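Side-chain contacts in precorrin-6A reductase (Rhodobacter capsulatus, PDB 4X7G), which catalyses the NADP-linked reduction of precorrin-6A, a macrocyclic ring-reduction step on the route to cobalamin (vitamin B12): residues Thr10-Arg15 with Cys95-Ala100; Val68-His73 with Gln78-Ala83. One frame throughout, in Å; residues are numbered along the deposited sequence.

Contact 1 of 2, residues Thr10-Arg15 with Cys95-Ala100. With 3Y8 (3-[(1R,2S,3S,7S,11S,16S,17R,18R,19R)-2,7,12,18-tetrakis(2-hydroxy-2-oxoethyl)-3,13-bis(3-hydroxy-3-oxopropyl)-1,2,5,7,11,17-hexamethyl-17-(3-oxidanyl-3-oxidanylidene-prop-1-enyl)-3,6,8,10,15,16,18,19,21,24-decahydrocorrin-8-yl]propanoic acid), chain C.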
# COMPACT_ATOMS: atom_id res chain seq x y z
N THR A 10 -0.53 4.70 -2.47
CA THR A 10 -1.67 3.90 -2.78
C THR A 10 -2.51 4.41 -3.84
O THR A 10 -2.49 5.64 -4.18
CB THR A 10 -2.52 3.65 -1.52
OG1 THR A 10 -3.03 4.92 -1.11
CG2 THR A 10 -1.77 3.02 -0.37
N THR A 11 -3.47 3.65 -4.37
CA THR A 11 -4.44 4.14 -5.35
C THR A 11 -5.33 5.14 -4.59
O THR A 11 -5.76 6.16 -5.16
CB THR A 11 -5.24 3.02 -5.99
OG1 THR A 11 -4.30 2.23 -6.76
CG2 THR A 11 -6.36 3.50 -6.85
N GLU A 12 -5.66 4.86 -3.33
CA GLU A 12 -6.43 5.83 -2.54
C GLU A 12 -5.73 7.18 -2.57
O GLU A 12 -6.40 8.24 -2.70
CB GLU A 12 -6.65 5.28 -1.12
CG GLU A 12 -7.68 4.13 -1.08
CD GLU A 12 -7.29 2.85 -1.88
OE1 GLU A 12 -6.14 2.44 -1.83
OE2 GLU A 12 -8.16 2.29 -2.59
N ALA A 13 -4.43 7.20 -2.28
CA ALA A 13 -3.70 8.46 -2.30
C ALA A 13 -3.81 9.16 -3.66
O ALA A 13 -3.92 10.38 -3.74
CB ALA A 13 -2.26 8.26 -1.96
N SER A 14 -3.67 8.41 -4.75
CA SER A 14 -3.79 9.02 -6.09
C SER A 14 -5.13 9.56 -6.34
O SER A 14 -5.24 10.70 -6.90
CB SER A 14 -3.42 7.95 -7.14
OG SER A 14 -2.07 7.57 -7.00
N ARG A 15 -6.18 8.92 -5.95
CA ARG A 15 -7.52 9.41 -6.13
C ARG A 15 -7.71 10.65 -5.29
O ARG A 15 -8.37 11.64 -5.76
CB ARG A 15 -8.51 8.36 -5.76
CG ARG A 15 -8.51 7.19 -6.75
CD ARG A 15 -9.64 6.20 -6.38
NE ARG A 15 -9.68 5.09 -7.34
CZ ARG A 15 -10.37 3.93 -7.21
NH1 ARG A 15 -11.11 3.64 -6.13
NH2 ARG A 15 -10.28 3.06 -8.22
N CYS A 95 -5.75 12.38 9.56
CA CYS A 95 -6.65 11.28 9.29
C CYS A 95 -5.93 10.27 8.43
O CYS A 95 -5.19 10.65 7.49
CB CYS A 95 -7.89 11.66 8.54
SG CYS A 95 -9.22 10.44 8.88
N ALA A 96 -6.13 8.98 8.67
CA ALA A 96 -5.60 7.92 7.77
C ALA A 96 -6.66 7.54 6.81
O ALA A 96 -7.72 7.10 7.19
CB ALA A 96 -5.16 6.68 8.60
N PHE A 97 -6.35 7.60 5.51
CA PHE A 97 -7.21 7.17 4.48
C PHE A 97 -6.86 5.76 4.15
O PHE A 97 -5.90 5.45 3.42
CB PHE A 97 -7.04 8.04 3.22
CG PHE A 97 -7.94 7.70 2.08
CD1 PHE A 97 -9.03 6.82 2.17
CD2 PHE A 97 -7.80 8.32 0.81
CE1 PHE A 97 -9.87 6.57 1.07
CE2 PHE A 97 -8.64 8.13 -0.23
CZ PHE A 97 -9.63 7.23 -0.13
N GLU A 98 -7.58 4.88 4.80
CA GLU A 98 -7.43 3.42 4.53
C GLU A 98 -8.75 2.74 4.65
O GLU A 98 -9.58 3.05 5.55
CB GLU A 98 -6.42 2.82 5.37
CG GLU A 98 -6.66 2.83 6.82
CD GLU A 98 -5.93 1.65 7.59
OE1 GLU A 98 -4.78 1.19 7.29
OE2 GLU A 98 -6.44 1.27 8.64
N ARG A 99 -8.96 1.87 3.71
CA ARG A 99 -10.27 1.22 3.48
C ARG A 99 -10.29 0.01 4.43
O ARG A 99 -9.30 -0.33 5.09
CB ARG A 99 -10.46 0.78 2.07
CG ARG A 99 -10.38 1.93 1.12
CD ARG A 99 -9.92 1.35 -0.08
NE ARG A 99 -10.95 0.93 -0.89
CZ ARG A 99 -11.56 1.75 -1.74
NH1 ARG A 99 -11.34 3.05 -1.68
NH2 ARG A 99 -12.47 1.30 -2.57
N ALA A 100 -11.48 -0.53 4.62
CA ALA A 100 -11.62 -1.72 5.44
C ALA A 100 -10.78 -2.84 4.83
O ALA A 100 -10.57 -2.89 3.60
CB ALA A 100 -13.05 -2.14 5.43
C48 3Y8 C . 6.50 3.87 -4.47
C47 3Y8 C . 4.52 4.48 -6.92
C43 3Y8 C . -1.53 4.52 -8.23
C42 3Y8 C . -0.68 3.19 -8.05
C41 3Y8 C . -0.76 2.93 -6.56
C38 3Y8 C . -1.73 0.40 -3.73
C37 3Y8 C . -2.00 0.19 -5.16
C36 3Y8 C . -1.25 -0.13 -7.54
C35 3Y8 C . -0.84 -2.60 -5.65
C32 3Y8 C . 0.32 -7.25 -6.38
C31 3Y8 C . 0.57 -6.38 -5.07
C2 3Y8 C . 2.43 -4.14 -3.19
C1 3Y8 C . 3.34 -2.96 -3.71
C4 3Y8 C . 1.25 -2.64 -4.65
C5 3Y8 C . 0.30 -1.96 -5.30
C7 3Y8 C . -0.73 0.26 -6.11
C8 3Y8 C . -0.10 1.60 -6.19
C6 3Y8 C . 0.34 -0.56 -5.66
C3 3Y8 C . 1.27 -4.11 -4.20
C11 3Y8 C . 3.68 2.08 -6.28
C12 3Y8 C . 4.59 3.19 -6.09
C13 3Y8 C . 5.46 2.94 -5.12
C14 3Y8 C . 5.22 1.59 -4.65
C15 3Y8 C . 5.94 0.97 -3.65
C16 3Y8 C . 5.59 -0.39 -3.23
C17 3Y8 C . 6.47 -1.27 -2.40
C18 3Y8 C . 5.61 -2.58 -2.33
C19 3Y8 C . 4.12 -2.14 -2.68
C20 3Y8 C . 4.24 -3.42 -4.86
C21 3Y8 C . 5.30 4.33 -8.29
C24 3Y8 C . 3.65 1.57 -7.73
C25 3Y8 C . 3.14 -5.50 -3.19
C26 3Y8 C . 1.83 -3.79 -1.82
O59 3Y8 C . 8.66 -3.34 -6.43
C57 3Y8 C . 8.72 -2.37 -5.55
O58 3Y8 C . 9.70 -1.62 -5.32
C56 3Y8 C . 7.53 -2.29 -4.63
C55 3Y8 C . 7.78 -1.60 -3.25
C54 3Y8 C . 6.78 -0.69 -1.04
C60 3Y8 C . 5.59 -3.34 -1.01
C61 3Y8 C . 6.82 -4.02 -0.61
O62 3Y8 C . 6.86 -4.40 0.62
O63 3Y8 C . 7.76 -4.24 -1.42
N24 3Y8 C . 4.31 -0.82 -3.29
N23 3Y8 C . 4.17 1.10 -5.36
C49 3Y8 C . 5.90 4.49 -3.20
C50 3Y8 C . 6.74 5.49 -2.49
O51 3Y8 C . 7.91 5.73 -2.86
O52 3Y8 C . 6.12 6.13 -1.56
O23 3Y8 C . 4.69 4.75 -9.30
O22 3Y8 C . 6.40 3.83 -8.26
C10 3Y8 C . 2.26 2.53 -5.80
C9 3Y8 C . 1.21 1.48 -5.91
N22 3Y8 C . 1.49 0.13 -5.63
O44 3Y8 C . -2.75 4.35 -8.30
O45 3Y8 C . -0.92 5.48 -8.47
O39 3Y8 C . -2.67 0.99 -3.10
O40 3Y8 C . -0.74 -0.11 -3.21
N21 3Y8 C . 2.38 -2.08 -4.36
C27 3Y8 C . 0.78 -4.83 -1.33
O28 3Y8 C . 1.24 -5.81 -0.72
O29 3Y8 C . -0.41 -4.67 -1.56
C30 3Y8 C . 1.19 -5.07 -5.43
O34 3Y8 C . 1.40 -7.56 -7.00
O33 3Y8 C . -0.86 -7.57 -6.43
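E12 CB rests over one face of the F97 ring, 3.7 Å from the ring centroid and 17° off the ring normal, a CH-pi contact shifted toward the rim at CE2 and CZ. The E12 carboxylate, its plane 88° from that of the ring, continues to R99. There OE2 lies over one face of the guanidinium, 3.4 Å from R99 NH1, so this salt bridge rests on charge alone with no N-H aimed at the oxygen. R99 CD approaches E12 OE2 more closely, at 3.2 Å. The directed bond to OE2 comes from A201 N instead.

F97 CG stands anti to the backbone N (chi1 -177°), which sends the ring from the C-terminal end of strand 93-97 across to the N-terminus of helix 11-22, while L234 and V237 also pack on it. Trimming F97 to an alanine would probably open a gap under E12 CB and leave the acidic side chain freer to turn away from R99.

Behind E12, T10 caps the helix: its OG1 accepts from A13 N at 2.9 Å. The same helix start grips 3Y8, the bound precorrin: S14 OG donates to 3Y8 O45 at 2.8 Å, while T11 gives its N-H to O39 and its hydroxyl to O44. One face of this helical turn thus binds ligand carboxylates through N-H and hydroxyl groups, while E12 fastens the turn to F97 and R99.

Contact 2 of 2, residues Val68-His73 with Gln78-Ala83. With NAP (NADP nicotinamide-adenine-dinucleotide phosphate), chain B.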
# COMPACT_ATOMS: atom_id res chain seq x y z
N VAL A 68 -2.69 16.54 7.84
CA VAL A 68 -2.06 15.42 7.18
C VAL A 68 -3.13 14.36 6.89
O VAL A 68 -3.86 13.96 7.76
CB VAL A 68 -0.97 14.79 8.05
CG1 VAL A 68 -0.35 13.56 7.39
CG2 VAL A 68 0.11 15.82 8.35
N ILE A 69 -3.13 13.89 5.63
CA ILE A 69 -3.87 12.66 5.27
C ILE A 69 -2.85 11.59 5.00
O ILE A 69 -2.05 11.69 4.09
CB ILE A 69 -4.78 12.84 4.05
CG1 ILE A 69 -5.74 14.01 4.29
CG2 ILE A 69 -5.53 11.51 3.84
CD1 ILE A 69 -6.70 13.89 5.43
N ASP A 70 -2.86 10.60 5.91
CA ASP A 70 -1.98 9.46 5.75
C ASP A 70 -2.65 8.45 4.86
O ASP A 70 -3.47 7.66 5.32
CB ASP A 70 -1.67 8.85 7.14
CG ASP A 70 -0.93 7.56 7.03
OD1 ASP A 70 -0.47 7.20 5.93
OD2 ASP A 70 -0.83 6.86 8.10
N ALA A 71 -2.33 8.46 3.57
CA ALA A 71 -2.87 7.54 2.57
C ALA A 71 -1.81 6.55 2.16
O ALA A 71 -1.78 6.10 1.03
CB ALA A 71 -3.49 8.28 1.41
N THR A 72 -0.90 6.26 3.08
CA THR A 72 0.10 5.20 2.80
C THR A 72 -0.58 3.81 2.86
O THR A 72 -1.64 3.60 3.37
CB THR A 72 1.25 5.28 3.78
OG1 THR A 72 0.84 4.92 5.13
CG2 THR A 72 1.97 6.61 3.78
N HIS A 73 0.19 2.87 2.37
CA HIS A 73 -0.23 1.51 2.43
C HIS A 73 -0.49 1.10 3.88
O HIS A 73 0.31 1.43 4.76
CB HIS A 73 0.84 0.62 1.81
CG HIS A 73 0.35 -0.73 1.40
ND1 HIS A 73 0.16 -1.77 2.30
CD2 HIS A 73 -0.14 -1.15 0.20
CE1 HIS A 73 -0.34 -2.81 1.62
NE2 HIS A 73 -0.50 -2.46 0.35
N GLN A 78 5.42 1.84 9.83
CA GLN A 78 6.38 2.76 10.44
C GLN A 78 6.03 4.21 10.07
O GLN A 78 5.99 5.12 10.93
CB GLN A 78 7.85 2.53 10.02
CG GLN A 78 8.83 3.30 10.88
CD GLN A 78 8.74 2.90 12.34
OE1 GLN A 78 8.98 1.72 12.72
NE2 GLN A 78 8.41 3.86 13.17
N MSE A 79 5.71 4.43 8.78
CA MSE A 79 5.35 5.75 8.35
C MSE A 79 4.12 6.17 9.09
O MSE A 79 4.00 7.29 9.54
CB MSE A 79 5.11 5.75 6.83
CG MSE A 79 4.83 7.20 6.33
SE MSE A 79 6.26 8.50 6.41
CE MSE A 79 5.12 9.93 5.85
N SER A 80 3.13 5.31 9.13
CA SER A 80 1.88 5.65 9.79
C SER A 80 2.06 5.94 11.29
O SER A 80 1.52 6.91 11.80
CB SER A 80 0.83 4.59 9.61
OG SER A 80 0.38 4.51 8.22
N ALA A 81 2.84 5.12 11.99
CA ALA A 81 3.18 5.44 13.40
C ALA A 81 3.93 6.72 13.55
O ALA A 81 3.60 7.49 14.46
CB ALA A 81 3.92 4.28 14.02
N ASN A 82 4.83 6.98 12.66
CA ASN A 82 5.60 8.24 12.71
C ASN A 82 4.67 9.42 12.54
O ASN A 82 4.81 10.46 13.21
CB ASN A 82 6.70 8.34 11.70
CG ASN A 82 7.86 7.43 12.03
OD1 ASN A 82 7.85 6.71 13.04
ND2 ASN A 82 8.83 7.44 11.23
N ALA A 83 3.68 9.31 11.66
CA ALA A 83 2.74 10.42 11.45
C ALA A 83 1.89 10.64 12.68
O ALA A 83 1.63 11.82 13.04
CB ALA A 83 1.83 10.15 10.23
PA NAP B . 7.30 1.98 6.12
O1A NAP B . 8.09 0.72 6.46
O2A NAP B . 6.21 2.27 6.89
O5B NAP B . 8.21 3.22 6.04
C5B NAP B . 9.63 3.26 6.28
C4B NAP B . 10.22 4.65 6.19
O4B NAP B . 10.05 5.14 4.79
C3B NAP B . 9.44 5.71 6.92
O3B NAP B . 9.78 5.70 8.30
C2B NAP B . 9.74 6.96 6.19
O2B NAP B . 11.11 7.33 6.41
C1B NAP B . 9.71 6.54 4.81
N9A NAP B . 8.38 6.65 4.14
C8A NAP B . 7.39 5.70 4.04
N7A NAP B . 6.33 6.18 3.34
C5A NAP B . 6.67 7.48 3.08
C6A NAP B . 5.97 8.54 2.36
N6A NAP B . 4.82 8.32 1.72
N1A NAP B . 6.55 9.75 2.27
C2A NAP B . 7.78 9.93 2.90
N3A NAP B . 8.54 9.06 3.55
C4A NAP B . 7.95 7.84 3.61
O3 NAP B . 6.72 1.93 4.61
PN NAP B . 7.16 1.08 3.28
O1N NAP B . 6.55 -0.31 3.31
O2N NAP B . 8.61 1.18 3.06
O5D NAP B . 6.32 1.85 2.14
C5D NAP B . 7.02 2.73 1.22
C4D NAP B . 6.03 3.38 0.39
O4D NAP B . 5.45 2.45 -0.49
C3D NAP B . 4.93 4.17 1.13
O3D NAP B . 4.61 5.43 0.52
C2D NAP B . 3.73 3.23 1.01
O2D NAP B . 2.48 3.80 0.97
C1D NAP B . 4.05 2.52 -0.33
N1N NAP B . 3.57 1.22 -0.33
C2N NAP B . 3.71 0.33 0.44
C3N NAP B . 2.98 -0.71 -0.02
C7N NAP B . 3.38 -1.51 1.19
O7N NAP B . 4.12 -0.63 1.88
N7N NAP B . 2.95 -2.83 1.38
C4N NAP B . 2.13 -0.61 -1.33
C5N NAP B . 2.03 0.56 -2.29
C6N NAP B . 2.82 1.40 -1.53
P2B NAP B . 11.48 8.43 7.56
O1X NAP B . 12.91 8.70 7.16
O2X NAP B . 10.56 9.51 7.50
O3X NAP B . 11.15 7.86 8.98
O HOH W 1 -1.10 7.65 10.66
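S80 OG donates to D70 OD2 at 2.6 Å, meeting the syn lone pair of that oxygen, and this short bond is the polar centre of the contact. The other oxygen, OD1, accepts twice from T72. The backbone N of T72 arrives nearly in line with the C-O bond at 3.0 Å, closing an Asx turn, and T72 OG1 donates at 2.7 Å to the syn lone pair. T72 OG1 can do so because chi1 of 68° sets it between its own backbone N and carbonyl carbon; the same rotation directs CG2 to the helix, 3.9 Å from M79 CG, where the two side chains cross at about a right angle. M79, present as selenomethionine, also packs on the adenine, its SE 3.3 Å from NADP C4A. L7 of strand 4-7 packs against both T72 and M79.

Beside these direct contacts lies a water-mediated side. A water donates to D70 OD2 at 2.7 Å and also to S80 O, adding a second link beside the direct S80 OG bond, and R228 forms a salt bridge with the same carboxylate oxygen. Toward solvent, the exposed Q78 places NE2 2.9 Å from N82 OD1 in one of its two deposited conformers, a tentative bond that comes from above the carbonyl plane, 38° out of it.

This is the strand-turn-helix of a beta-alpha-beta unit in a Rossmann-fold domain, and its backbone holds NADP: M79 N donates to the phosphate oxygen O2A at 2.9 Å, and H73 N to the ribose oxygen O2D. With both carboxylate oxygens engaged, D70 is likely to hold the turn after its strand against the helix, consistent with a set spacing of the two amides that bind NADP.

Overall arrangement
From the N terminus, the chain leaves strand 4-7, enters contact 1 at T10-R15 and returns to it only at C95-A100, 79 residues later. Contact 2 lies wholly within that excursion and closes a far shorter one: four residues separate V68-H73 from Q78-A83, at the strand-to-helix turn of the beta-alpha-beta unit 67-70, 77-90, 93-97. The two contacts therefore nest without crossing. Their centres are 10 Å apart, and they meet where T10 OG1 lies 2.7 Å from A71 O and C95 O lies 2.8 Å from D70 N. Together they tie helices 11-22 and 77-90 to neighbouring strands of one parallel sheet, in which the C95-C231 disulfide cross-links strand 93-97 to its neighbour, edge strand 229-231.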